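Local coordinates for heat shock protein, putative (Plasmodium falciparum, PDB 1Y6Z) that probably acts as an ATP-dependent Hsp90-family chaperone that binds unfolded proteins, and is represented here by its middle domain, at residues Arg71-Arg79 and Leu97-Asn105; Leu151-Val162 and Glu171-Tyr179. All blocks are in the same frame, centred on the assembly; numbering follows the deposited sequence.

Interaction 1: Arg71-Arg79 and Leu97-Asn105; sequences RGIRLYVKR and LRGIVDSEN
Asp102 reaches across from its strand to the turn that closes the neighbouring one, at Lys78 and Arg79. Its CG lies anti to its own backbone N (chi1 -171°), which swings the carboxylate toward that turn. CB sits 4.0 Å from Tyr76 CB, and CG is a little closer to the same carbon, 3.8 Å away. At the tip, OD2 accepts a hydrogen bond from Arg79 N (3.1 Å, 163° at the hydrogen) on its syn side, while OD1 lies close to Arg79 CG (3.1 Å) and accepts a hydrogen bond from Trp7 NE1.

Behind this lies a regular parallel pairing of strands 73-77 and 98-103. Arg74 N bonds Gly99 O at 2.9 Å, and Tyr76 N donates to Val101 O (2.8 Å). That carbonyl oxygen also lies at the edge of the Tyr76 ring, whose CE1 packs on Ile100 CB. On the opposite face, Ile73 CG2 touches Val101 CG2 at 4.0 Å.

The pair belongs to the five-stranded mixed sheet of the larger alpha-beta-alpha part of the Hsp90 middle domain. Helix 121-141 covers the Val101 face and helix 16-27 the Ile100 face.

With N-H donors at both carboxylate oxygens, buried Asp102 is probably stabilised as the anion, fixing the turn to the strand.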
loop_
_atom_site.group_PDB
_atom_site.type_symbol
_atom_site.label_atom_id
_atom_site.label_comp_id
_atom_site.label_asym_id
_atom_site.label_seq_id
_atom_site.Cartn_x
_atom_site.Cartn_y
_atom_site.Cartn_z
ATOM N N ARG B 71 6.381 -13.231 -22.706
ATOM C CA ARG B 71 7.577 -12.455 -23.049
ATOM C C ARG B 71 7.821 -11.280 -22.094
ATOM O O ARG B 71 8.370 -11.467 -20.995
ATOM C CB ARG B 71 7.497 -11.956 -24.512
ATOM C CG ARG B 71 7.483 -13.059 -25.590
ATOM C CD ARG B 71 8.701 -13.981 -25.488
ATOM N NE ARG B 71 8.760 -14.920 -26.607
ATOM C CZ ARG B 71 9.874 -15.480 -27.087
ATOM N NH1 ARG B 71 11.064 -15.209 -26.553
ATOM N NH2 ARG B 71 9.797 -16.329 -28.110
ATOM N N GLY B 72 7.478 -10.084 -22.564
ATOM C CA GLY B 72 7.241 -8.900 -21.746
ATOM C C GLY B 72 8.374 -8.294 -20.987
ATOM O O GLY B 72 8.724 -7.132 -21.202
ATOM N N ILE B 73 8.909 -9.043 -20.035
ATOM C CA ILE B 73 10.019 -8.566 -19.244
ATOM C C ILE B 73 11.360 -9.204 -19.654
ATOM O O ILE B 73 11.516 -10.436 -19.691
ATOM C CB ILE B 73 9.736 -8.726 -17.753
ATOM C CG1 ILE B 73 8.426 -7.962 -17.394
ATOM C CG2 ILE B 73 10.876 -8.232 -16.953
ATOM C CD1 ILE B 73 8.174 -7.933 -15.906
ATOM N N ARG B 74 12.295 -8.341 -19.991
ATOM C CA ARG B 74 13.637 -8.742 -20.462
ATOM C C ARG B 74 14.597 -8.803 -19.261
ATOM O O ARG B 74 14.765 -7.809 -18.544
ATOM C CB ARG B 74 14.152 -7.705 -21.443
ATOM C CG ARG B 74 13.331 -7.603 -22.728
ATOM C CD ARG B 74 13.814 -6.415 -23.474
ATOM N NE ARG B 74 15.216 -6.580 -23.856
ATOM C CZ ARG B 74 15.598 -7.138 -25.010
ATOM N NH1 ARG B 74 14.694 -7.583 -25.870
ATOM N NH2 ARG B 74 16.884 -7.245 -25.311
ATOM N N LEU B 75 15.188 -9.974 -19.046
ATOM C CA LEU B 75 16.178 -10.150 -18.042
ATOM C C LEU B 75 17.612 -9.880 -18.581
ATOM O O LEU B 75 18.022 -10.399 -19.635
ATOM C CB LEU B 75 16.123 -11.550 -17.452
ATOM C CG LEU B 75 17.365 -11.839 -16.580
ATOM C CD1 LEU B 75 17.254 -11.294 -15.162
ATOM C CD2 LEU B 75 17.696 -13.340 -16.553
ATOM N N TYR B 76 18.357 -9.096 -17.816
ATOM C CA TYR B 76 19.761 -8.839 -18.065
ATOM C C TYR B 76 20.458 -9.359 -16.796
ATOM O O TYR B 76 19.892 -9.314 -15.685
ATOM C CB TYR B 76 20.021 -7.339 -18.288
ATOM C CG TYR B 76 19.391 -6.732 -19.549
ATOM C CD1 TYR B 76 18.051 -6.375 -19.553
ATOM C CD2 TYR B 76 20.133 -6.549 -20.745
ATOM C CE1 TYR B 76 17.454 -5.848 -20.631
ATOM C CE2 TYR B 76 19.522 -6.000 -21.887
ATOM C CZ TYR B 76 18.166 -5.645 -21.798
ATOM O OH TYR B 76 17.466 -5.093 -22.842
ATOM N N VAL B 77 21.657 -9.905 -16.965
ATOM C CA VAL B 77 22.546 -10.177 -15.835
ATOM C C VAL B 77 23.803 -9.386 -16.175
ATOM O O VAL B 77 24.238 -9.377 -17.334
ATOM C CB VAL B 77 22.825 -11.703 -15.631
ATOM C CG1 VAL B 77 23.712 -11.952 -14.433
ATOM C CG2 VAL B 77 21.521 -12.457 -15.411
ATOM N N LYS B 78 24.340 -8.677 -15.190
ATOM C CA LYS B 78 25.527 -7.831 -15.373
ATOM C C LYS B 78 25.504 -7.076 -16.704
ATOM O O LYS B 78 26.531 -6.943 -17.388
ATOM C CB LYS B 78 26.829 -8.649 -15.222
ATOM C CG LYS B 78 26.909 -9.555 -13.984
ATOM C CD LYS B 78 28.189 -10.410 -13.994
ATOM C CE LYS B 78 28.519 -10.966 -12.603
ATOM N NZ LYS B 78 30.002 -11.277 -12.484
ATOM N N ARG B 79 24.315 -6.573 -17.049
ATOM C CA ARG B 79 24.045 -5.794 -18.283
ATOM C C ARG B 79 24.087 -6.587 -19.588
ATOM O O ARG B 79 23.956 -6.025 -20.666
ATOM C CB ARG B 79 24.902 -4.525 -18.350
ATOM C CG ARG B 79 24.919 -3.767 -17.035
ATOM C CD ARG B 79 25.961 -2.664 -16.980
ATOM N NE ARG B 79 26.098 -1.987 -18.265
ATOM C CZ ARG B 79 27.166 -2.086 -19.046
ATOM N NH1 ARG B 79 27.199 -1.444 -20.211
ATOM N NH2 ARG B 79 28.200 -2.831 -18.664
ATOM N N LEU B 97 2.605 -6.076 -18.529
ATOM C CA LEU B 97 3.712 -5.174 -18.272
ATOM C C LEU B 97 4.873 -5.446 -19.274
ATOM O O LEU B 97 5.105 -6.584 -19.662
ATOM C CB LEU B 97 4.300 -5.485 -16.850
ATOM C CG LEU B 97 3.530 -5.149 -15.591
ATOM C CD1 LEU B 97 4.504 -5.540 -14.417
ATOM C CD2 LEU B 97 3.314 -3.694 -15.517
ATOM N N ARG B 98 5.588 -4.405 -19.660
ATOM C CA ARG B 98 6.808 -4.545 -20.436
ATOM C C ARG B 98 7.894 -3.866 -19.604
ATOM O O ARG B 98 7.662 -2.825 -18.987
ATOM C CB ARG B 98 6.659 -3.892 -21.816
ATOM C CG ARG B 98 5.593 -4.539 -22.694
ATOM C CD ARG B 98 6.073 -5.907 -23.061
ATOM N NE ARG B 98 5.202 -6.725 -23.919
ATOM C CZ ARG B 98 4.362 -7.653 -23.468
ATOM N NH1 ARG B 98 4.171 -7.812 -22.176
ATOM N NH2 ARG B 98 3.648 -8.382 -24.323
ATOM N N GLY B 99 9.103 -4.413 -19.582
ATOM C CA GLY B 99 10.112 -3.832 -18.714
ATOM C C GLY B 99 11.426 -4.606 -18.736
ATOM O O GLY B 99 11.589 -5.571 -19.498
ATOM N N ILE B 100 12.354 -4.147 -17.905
ATOM C CA ILE B 100 13.638 -4.774 -17.829
ATOM C C ILE B 100 13.955 -5.044 -16.373
ATOM O O ILE B 100 13.542 -4.300 -15.480
ATOM C CB ILE B 100 14.769 -3.944 -18.570
ATOM C CG1 ILE B 100 15.236 -2.750 -17.744
ATOM C CG2 ILE B 100 14.320 -3.494 -20.054
ATOM C CD1 ILE B 100 16.382 -3.082 -16.712
ATOM N N VAL B 101 14.724 -6.096 -16.138
ATOM C CA VAL B 101 15.375 -6.290 -14.840
ATOM C C VAL B 101 16.865 -6.543 -15.121
ATOM O O VAL B 101 17.191 -7.395 -15.956
ATOM C CB VAL B 101 14.820 -7.529 -14.108
ATOM C CG1 VAL B 101 15.587 -7.728 -12.751
ATOM C CG2 VAL B 101 13.334 -7.418 -13.870
ATOM N N ASP B 102 17.749 -5.797 -14.470
ATOM C CA ASP B 102 19.182 -6.132 -14.545
ATOM C C ASP B 102 19.684 -6.495 -13.171
ATOM O O ASP B 102 19.764 -5.631 -12.298
ATOM C CB ASP B 102 19.982 -4.968 -15.078
ATOM C CG ASP B 102 21.446 -5.333 -15.381
ATOM O OD1 ASP B 102 22.144 -4.475 -15.926
ATOM O OD2 ASP B 102 21.886 -6.459 -15.109
ATOM N N SER B 103 20.019 -7.774 -13.022
ATOM C CA SER B 103 20.490 -8.385 -11.786
ATOM C C SER B 103 22.018 -8.472 -11.720
ATOM O O SER B 103 22.686 -8.707 -12.724
ATOM C CB SER B 103 19.910 -9.797 -11.675
ATOM O OG SER B 103 19.917 -10.239 -10.329
ATOM N N GLU B 104 22.567 -8.287 -10.521
ATOM C CA GLU B 104 24.002 -8.518 -10.279
ATOM C C GLU B 104 24.367 -10.015 -10.210
ATOM O O GLU B 104 25.519 -10.403 -10.450
ATOM C CB GLU B 104 24.429 -7.819 -8.978
ATOM C CG GLU B 104 25.929 -7.559 -8.858
ATOM C CD GLU B 104 26.416 -6.534 -9.871
ATOM O OE1 GLU B 104 27.147 -6.945 -10.804
ATOM O OE2 GLU B 104 26.062 -5.330 -9.737
ATOM N N ASN B 105 23.375 -10.846 -9.896
ATOM C CA ASN B 105 23.582 -12.242 -9.523
ATOM C C ASN B 105 22.845 -13.192 -10.456
ATOM O O ASN B 105 23.101 -13.199 -11.659
ATOM C CB ASN B 105 23.133 -12.468 -8.071
ATOM C CG ASN B 105 24.065 -11.790 -7.044
ATOM O OD1 ASN B 105 25.061 -11.147 -7.411
ATOM N ND2 ASN B 105 23.736 -11.930 -5.756
#

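Interaction 2: Leu151-Val162 and Glu171-Tyr179; sequences LNTFGKYLKIGV and EIASLVEFY
Residues 151-162 of helix 145-164 lie across the end of helix 169-173 and the extended chain after it, the backbones coming closest where Val162 CA is 5.7 Å from Ala173 CA. With no direct hydrogen bond between the segments, aliphatic branches do most of the work. Val162 CG2, anti to its carbonyl carbon, touches Ala173 N (3.6 Å), Ile172 CG2 and Val176 CG1. Ile172 CG2 in turn presses on Leu158 O at 3.2 Å, and its CD1 lies against the bare backbone of Gly161. Leu158 CD2 packs on Leu175 CB (3.8 Å).

The long helix 145-164 here meets short helix 169-173 in what is probably the helical coil that, in Hsp90 middle domains, joins the large alpha-beta-alpha part to the smaller one; the chain leaves here toward the latter.

Farther along the extended chain, Glu177 meets Leu151, whose CD1 sits 3.4 Å from Glu177 CD and 3.7 Å from each of the Glu177 oxygens OE1 and OE2, as the two side chains cross at about a right angle. Glu177 OE2 itself bonds Trp147 NE1. Lys159 runs extended past Phe178 in the opposite direction, CE 3.9 Å from Phe178 CE2. Its NZ donates to a water (2.7 Å) that donates to Glu177 O, and forms a salt bridge with Asp239 of helix 237-249.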
loop_
_atom_site.group_PDB
_atom_site.type_symbol
_atom_site.label_atom_id
_atom_site.label_comp_id
_atom_site.label_asym_id
_atom_site.label_seq_id
_atom_site.Cartn_x
_atom_site.Cartn_y
_atom_site.Cartn_z
ATOM N N LEU B 151 -8.024 1.159 -17.465
ATOM C CA LEU B 151 -9.014 0.116 -17.161
ATOM C C LEU B 151 -9.722 -0.413 -18.408
ATOM O O LEU B 151 -9.978 -1.619 -18.525
ATOM C CB LEU B 151 -10.031 0.573 -16.093
ATOM C CG LEU B 151 -9.480 0.803 -14.665
ATOM C CD1 LEU B 151 -10.668 1.321 -13.824
ATOM C CD2 LEU B 151 -8.829 -0.397 -14.005
ATOM N N ASN B 152 -10.026 0.478 -19.349
ATOM C CA ASN B 152 -10.640 0.008 -20.644
ATOM C C ASN B 152 -9.782 -1.030 -21.402
ATOM O O ASN B 152 -10.325 -1.941 -22.033
ATOM C CB ASN B 152 -10.916 1.191 -21.589
ATOM C CG ASN B 152 -12.120 2.050 -21.164
ATOM O OD1 ASN B 152 -12.251 3.206 -21.613
ATOM N ND2 ASN B 152 -12.970 1.518 -20.303
ATOM N N THR B 153 -8.454 -0.918 -21.308
ATOM C CA THR B 153 -7.493 -1.824 -22.027
ATOM C C THR B 153 -7.037 -3.019 -21.180
ATOM O O THR B 153 -6.984 -4.162 -21.686
ATOM C CB THR B 153 -6.225 -1.035 -22.432
ATOM O OG1 THR B 153 -6.621 0.228 -22.999
ATOM C CG2 THR B 153 -5.235 -1.848 -23.403
ATOM N N PHE B 154 -6.670 -2.732 -19.917
ATOM C CA PHE B 154 -6.015 -3.700 -19.051
ATOM C C PHE B 154 -6.814 -4.093 -17.801
ATOM O O PHE B 154 -6.419 -4.982 -17.063
ATOM C CB PHE B 154 -4.635 -3.170 -18.615
ATOM C CG PHE B 154 -3.710 -2.906 -19.745
ATOM C CD1 PHE B 154 -3.307 -1.584 -20.035
ATOM C CD2 PHE B 154 -3.191 -3.969 -20.519
ATOM C CE1 PHE B 154 -2.401 -1.279 -21.122
ATOM C CE2 PHE B 154 -2.285 -3.700 -21.628
ATOM C CZ PHE B 154 -1.904 -2.328 -21.929
ATOM N N GLY B 155 -7.982 -3.478 -17.618
ATOM C CA GLY B 155 -8.889 -3.835 -16.505
ATOM C C GLY B 155 -9.250 -5.304 -16.427
ATOM O O GLY B 155 -9.445 -5.809 -15.328
ATOM N N LYS B 156 -9.368 -5.998 -17.590
ATOM C CA LYS B 156 -9.630 -7.422 -17.577
ATOM C C LYS B 156 -8.536 -8.170 -16.831
ATOM O O LYS B 156 -8.824 -9.141 -16.115
ATOM C CB LYS B 156 -9.778 -7.977 -19.013
ATOM C CG LYS B 156 -8.577 -7.604 -19.940
ATOM C CD LYS B 156 -8.930 -7.912 -21.421
ATOM C CE LYS B 156 -7.641 -8.044 -22.237
ATOM N NZ LYS B 156 -8.009 -8.472 -23.701
ATOM N N TYR B 157 -7.274 -7.710 -16.970
ATOM C CA TYR B 157 -6.143 -8.394 -16.287
ATOM C C TYR B 157 -6.250 -8.219 -14.763
ATOM O O TYR B 157 -5.971 -9.117 -14.013
ATOM C CB TYR B 157 -4.792 -7.878 -16.791
ATOM C CG TYR B 157 -4.542 -8.367 -18.172
ATOM C CD1 TYR B 157 -4.736 -7.545 -19.264
ATOM C CD2 TYR B 157 -4.191 -9.681 -18.386
ATOM C CE1 TYR B 157 -4.504 -8.054 -20.594
ATOM C CE2 TYR B 157 -3.939 -10.203 -19.717
ATOM C CZ TYR B 157 -4.095 -9.397 -20.787
ATOM O OH TYR B 157 -3.945 -9.915 -22.096
ATOM N N LEU B 158 -6.632 -7.039 -14.359
ATOM C CA LEU B 158 -6.763 -6.764 -12.902
ATOM C C LEU B 158 -7.852 -7.648 -12.307
ATOM O O LEU B 158 -7.675 -8.226 -11.228
ATOM C CB LEU B 158 -7.040 -5.290 -12.718
ATOM C CG LEU B 158 -5.806 -4.383 -12.642
ATOM C CD1 LEU B 158 -4.926 -4.380 -13.926
ATOM C CD2 LEU B 158 -6.274 -2.936 -12.280
ATOM N N LYS B 159 -8.940 -7.850 -13.082
ATOM C CA LYS B 159 -10.097 -8.690 -12.653
ATOM C C LYS B 159 -9.635 -10.095 -12.466
ATOM O O LYS B 159 -9.967 -10.713 -11.468
ATOM C CB LYS B 159 -11.251 -8.584 -13.644
ATOM C CG LYS B 159 -12.063 -7.297 -13.478
ATOM C CD LYS B 159 -12.961 -7.058 -14.709
ATOM C CE LYS B 159 -13.562 -5.672 -14.722
ATOM N NZ LYS B 159 -14.078 -5.454 -16.160
ATOM N N ILE B 160 -8.786 -10.574 -13.393
ATOM C CA ILE B 160 -8.142 -11.907 -13.245
ATOM C C ILE B 160 -7.198 -11.930 -12.030
ATOM O O ILE B 160 -7.165 -12.916 -11.295
ATOM C CB ILE B 160 -7.430 -12.334 -14.531
ATOM C CG1 ILE B 160 -8.461 -12.693 -15.607
ATOM C CG2 ILE B 160 -6.463 -13.568 -14.305
ATOM C CD1 ILE B 160 -7.902 -12.417 -16.981
ATOM N N GLY B 161 -6.451 -10.847 -11.822
ATOM C CA GLY B 161 -5.619 -10.730 -10.613
ATOM C C GLY B 161 -6.393 -10.936 -9.304
ATOM O O GLY B 161 -5.912 -11.633 -8.389
ATOM N N VAL B 162 -7.564 -10.312 -9.224
ATOM C CA VAL B 162 -8.504 -10.483 -8.080
ATOM C C VAL B 162 -8.865 -11.979 -7.855
ATOM O O VAL B 162 -8.913 -12.467 -6.689
ATOM C CB VAL B 162 -9.801 -9.649 -8.266
ATOM C CG1 VAL B 162 -10.843 -10.018 -7.177
ATOM C CG2 VAL B 162 -9.507 -8.131 -8.286
ATOM N N GLU B 171 -5.800 -5.332 -2.611
ATOM C CA GLU B 171 -5.261 -4.156 -3.275
ATOM C C GLU B 171 -5.693 -4.089 -4.749
ATOM O O GLU B 171 -6.048 -3.006 -5.274
ATOM C CB GLU B 171 -3.738 -4.158 -3.189
ATOM C CG GLU B 171 -3.207 -3.660 -1.881
ATOM C CD GLU B 171 -1.816 -3.097 -2.100
ATOM O OE1 GLU B 171 -0.908 -3.949 -2.210
ATOM O OE2 GLU B 171 -1.661 -1.836 -2.241
ATOM N N ILE B 172 -5.697 -5.238 -5.393
ATOM C CA ILE B 172 -6.087 -5.257 -6.817
ATOM C C ILE B 172 -7.583 -4.944 -6.918
ATOM O O ILE B 172 -8.000 -4.241 -7.830
ATOM C CB ILE B 172 -5.762 -6.583 -7.488
ATOM C CG1 ILE B 172 -4.278 -6.979 -7.262
ATOM C CG2 ILE B 172 -6.139 -6.521 -9.018
ATOM C CD1 ILE B 172 -3.916 -8.367 -7.878
ATOM N N ALA B 173 -8.366 -5.550 -6.025
ATOM C CA ALA B 173 -9.829 -5.384 -5.940
ATOM C C ALA B 173 -10.217 -3.909 -5.799
ATOM O O ALA B 173 -11.225 -3.457 -6.373
ATOM C CB ALA B 173 -10.378 -6.225 -4.746
ATOM N N SER B 174 -9.401 -3.153 -5.070
ATOM C CA SER B 174 -9.623 -1.728 -4.869
ATOM C C SER B 174 -9.516 -0.890 -6.155
ATOM O O SER B 174 -9.955 0.283 -6.180
ATOM C CB SER B 174 -8.677 -1.200 -3.762
ATOM O OG SER B 174 -7.367 -1.025 -4.201
ATOM N N LEU B 175 -8.975 -1.486 -7.228
ATOM C CA LEU B 175 -8.708 -0.776 -8.514
ATOM C C LEU B 175 -9.768 -1.019 -9.580
ATOM O O LEU B 175 -9.893 -0.209 -10.472
ATOM C CB LEU B 175 -7.326 -1.168 -9.129
ATOM C CG LEU B 175 -6.088 -0.926 -8.200
ATOM C CD1 LEU B 175 -4.739 -1.533 -8.689
ATOM C CD2 LEU B 175 -6.006 0.603 -7.978
ATOM N N VAL B 176 -10.446 -2.171 -9.507
ATOM C CA VAL B 176 -11.362 -2.637 -10.572
ATOM C C VAL B 176 -12.654 -1.755 -10.488
ATOM O O VAL B 176 -12.949 -1.226 -9.416
ATOM C CB VAL B 176 -11.677 -4.163 -10.464
ATOM C CG1 VAL B 176 -10.439 -5.074 -10.532
ATOM C CG2 VAL B 176 -12.429 -4.481 -9.186
ATOM N N GLU B 177 -13.346 -1.556 -11.634
ATOM C CA GLU B 177 -14.538 -0.713 -11.715
ATOM C C GLU B 177 -15.644 -1.405 -12.517
ATOM O O GLU B 177 -15.352 -2.181 -13.456
ATOM C CB GLU B 177 -14.168 0.675 -12.275
ATOM C CG GLU B 177 -13.241 1.487 -11.357
ATOM C CD GLU B 177 -12.980 2.898 -11.857
ATOM O OE1 GLU B 177 -13.635 3.327 -12.839
ATOM O OE2 GLU B 177 -12.115 3.556 -11.241
ATOM N N PHE B 178 -16.901 -1.149 -12.119
ATOM C CA PHE B 178 -18.085 -1.770 -12.746
ATOM C C PHE B 178 -19.175 -0.744 -12.841
ATOM O O PHE B 178 -19.262 0.179 -12.021
ATOM C CB PHE B 178 -18.661 -2.955 -11.933
ATOM C CG PHE B 178 -17.657 -4.000 -11.614
ATOM C CD1 PHE B 178 -16.906 -3.933 -10.444
ATOM C CD2 PHE B 178 -17.416 -5.045 -12.499
ATOM C CE1 PHE B 178 -15.954 -4.881 -10.143
ATOM C CE2 PHE B 178 -16.455 -6.034 -12.200
ATOM C CZ PHE B 178 -15.714 -5.943 -11.013
ATOM N N TYR B 179 -19.995 -0.905 -13.873
ATOM C CA TYR B 179 -21.190 -0.094 -14.015
ATOM C C TYR B 179 -22.127 -0.545 -12.913
ATOM O O TYR B 179 -22.076 -1.694 -12.512
ATOM C CB TYR B 179 -21.816 -0.335 -15.399
ATOM C CG TYR B 179 -21.116 0.438 -16.497
ATOM C CD1 TYR B 179 -20.396 -0.213 -17.508
ATOM C CD2 TYR B 179 -21.099 1.819 -16.466
ATOM C CE1 TYR B 179 -19.729 0.534 -18.511
ATOM C CE2 TYR B 179 -20.449 2.567 -17.447
ATOM C CZ TYR B 179 -19.770 1.928 -18.464
ATOM O OH TYR B 179 -19.119 2.717 -19.415
HETATM O O HOH W 1 -15.787 -3.402 -15.776
#

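Interactions 1 and 2 follow one another along the chain, with centres 26 Å apart and nearest atoms about 6 Å apart, so they do not touch. Helix 121-141 connects them: Ile124 and Ile128 pack on Val101 of interaction 1, while Met136 and Lys140, farther along, meet Leu158 and Leu175 of interaction 2. The first contact lies within the large subdomain's sheet and the second on the way to the small subdomain. No ligand is bound near either, and the family's nucleotide pocket belongs to the N-terminal domain. Strand 98-103 leads into the unmodelled residues 106-116, which probably correspond to the Hsp90 catalytic loop.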